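Probable transcriptional regulator (Rhodococcus jostii, PDB 3HIM) probably binds regulatory DNA through a helix-turn-helix motif and controls transcription, as do other members of the TetR family. Local coordinates at residues T96-A99 / Y100-H104. Numbering follows the deposited sequence.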
loop_
_atom_site.group_PDB
_atom_site.type_symbol
_atom_site.label_atom_id
_atom_site.label_comp_id
_atom_site.label_asym_id
_atom_site.label_seq_id
_atom_site.Cartn_x
_atom_site.Cartn_y
_atom_site.Cartn_z
ATOM N N THR B 96 -15.691 -6.578 10.192
ATOM C CA THR B 96 -14.426 -7.081 9.693
ATOM C C THR B 96 -13.589 -5.964 9.077
ATOM O O THR B 96 -12.373 -5.958 9.280
ATOM C CB THR B 96 -14.614 -8.180 8.665
ATOM O OG1 THR B 96 -15.499 -7.706 7.639
ATOM C CG2 THR B 96 -15.175 -9.446 9.331
ATOM N N VAL B 97 -14.228 -5.045 8.321
ATOM C CA VAL B 97 -13.512 -3.875 7.774
ATOM C C VAL B 97 -12.930 -3.006 8.910
ATOM O O VAL B 97 -11.738 -2.664 8.881
ATOM C CB VAL B 97 -14.373 -3.010 6.776
ATOM C CG1 VAL B 97 -13.633 -1.721 6.397
ATOM C CG2 VAL B 97 -14.689 -3.803 5.505
ATOM N N THR B 98 -13.754 -2.687 9.911
ATOM C CA THR B 98 -13.263 -2.004 11.114
ATOM C C THR B 98 -12.009 -2.678 11.728
ATOM O O THR B 98 -10.980 -2.017 11.919
ATOM C CB THR B 98 -14.349 -1.896 12.210
ATOM O OG1 THR B 98 -15.470 -1.198 11.669
ATOM C CG2 THR B 98 -13.821 -1.143 13.457
ATOM N N ALA B 99 -12.113 -3.968 12.046
ATOM C CA ALA B 99 -10.974 -4.732 12.595
ATOM C C ALA B 99 -9.789 -4.757 11.644
ATOM O O ALA B 99 -8.644 -4.622 12.052
ATOM C CB ALA B 99 -11.396 -6.157 12.927
ATOM N N TYR B 100 -10.063 -4.939 10.365
ATOM C CA TYR B 100 -8.991 -4.999 9.382
ATOM C C TYR B 100 -8.223 -3.681 9.294
ATOM O O TYR B 100 -6.991 -3.676 9.391
ATOM C CB TYR B 100 -9.565 -5.353 8.024
ATOM C CG TYR B 100 -8.548 -5.669 6.955
ATOM C CD1 TYR B 100 -7.696 -6.782 7.060
ATOM C CD2 TYR B 100 -8.492 -4.900 5.798
ATOM C CE1 TYR B 100 -6.774 -7.102 6.006
ATOM C CE2 TYR B 100 -7.598 -5.180 4.780
ATOM C CZ TYR B 100 -6.747 -6.280 4.881
ATOM O OH TYR B 100 -5.896 -6.522 3.841
ATOM N N VAL B 101 -8.938 -2.573 9.120
ATOM C CA VAL B 101 -8.295 -1.248 9.014
ATOM C C VAL B 101 -7.553 -0.870 10.322
ATOM O O VAL B 101 -6.374 -0.470 10.295
ATOM C CB VAL B 101 -9.325 -0.183 8.610
ATOM C CG1 VAL B 101 -8.763 1.233 8.772
ATOM C CG2 VAL B 101 -9.792 -0.422 7.146
ATOM N N THR B 102 -8.241 -1.023 11.463
ATOM C CA THR B 102 -7.641 -0.783 12.785
ATOM C C THR B 102 -6.344 -1.576 12.962
ATOM O O THR B 102 -5.351 -1.026 13.400
ATOM C CB THR B 102 -8.634 -1.160 13.924
ATOM O OG1 THR B 102 -9.836 -0.418 13.740
ATOM C CG2 THR B 102 -8.056 -0.870 15.315
ATOM N N TRP B 103 -6.366 -2.867 12.620
ATOM C CA TRP B 103 -5.168 -3.692 12.739
ATOM C C TRP B 103 -4.023 -3.100 11.940
ATOM O O TRP B 103 -2.876 -3.010 12.418
ATOM C CB TRP B 103 -5.428 -5.123 12.296
ATOM C CG TRP B 103 -4.287 -6.032 12.642
ATOM C CD1 TRP B 103 -4.193 -6.845 13.738
ATOM C CD2 TRP B 103 -3.060 -6.206 11.903
ATOM N NE1 TRP B 103 -2.981 -7.522 13.729
ATOM C CE2 TRP B 103 -2.273 -7.152 12.611
ATOM C CE3 TRP B 103 -2.554 -5.657 10.714
ATOM C CZ2 TRP B 103 -1.006 -7.565 12.165
ATOM C CZ3 TRP B 103 -1.290 -6.071 10.264
ATOM C CH2 TRP B 103 -0.526 -7.014 10.999
ATOM N N HIS B 104 -4.327 -2.700 10.718
ATOM C CA HIS B 104 -3.319 -2.168 9.835
ATOM C C HIS B 104 -2.735 -0.802 10.252
ATOM O O HIS B 104 -1.569 -0.516 9.965
ATOM C CB HIS B 104 -3.839 -2.154 8.402
ATOM C CG HIS B 104 -3.589 -3.434 7.670
ATOM N ND1 HIS B 104 -2.341 -3.790 7.202
ATOM C CD2 HIS B 104 -4.421 -4.453 7.346
ATOM C CE1 HIS B 104 -2.416 -4.968 6.614
ATOM N NE2 HIS B 104 -3.671 -5.386 6.676
#
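Thr102 folds its hydroxyl back onto the carbonyl of Thr98, one turn earlier in the same helix. With its hydroxyl beside its own backbone N (chi1 -56°), Thr102 OG1 donates to Thr98 O at 2.7 Å. Thr102 N donates to Thr98 O at 2.9 Å. The two donors arrive from opposite faces of the carbonyl plane, with the hydroxyl well above it, 39° out. Two bonds thus grip one backbone oxygen, and the Thr102 hydroxyl is satisfied within the helix. This is the solvent side of the turn. Thr98 is exposed and Thr102 partly so. The backbone is firmly bonded here, but the side chains meet loosely, Thr98 CG2 lying 4.1 Å from Thr102 OG1. The hydroxyl of Thr98 in turn bonds to Met94 O.

The buried side holds two valines and Tyr100. Val97 and Val101 project in parallel from successive turns, with Val97 CG1 4.1 Å from Val101 CG2. Val101 N bonds almost straight to Val97 O at 2.8 Å. The Tyr100 ring leads away from residues 96-99. Its hydroxyl bonds to Thr166 O, and its ring meets Phe140 edge-to-face.

Helix 89-106 packs against four helices of this TetR-family protein. Val97 and Val101 rest on helix 184-198, Tyr100 and Trp103 on helix 60-82, and Thr96 on helix 123-149, while Val97 also touches helix 158-175.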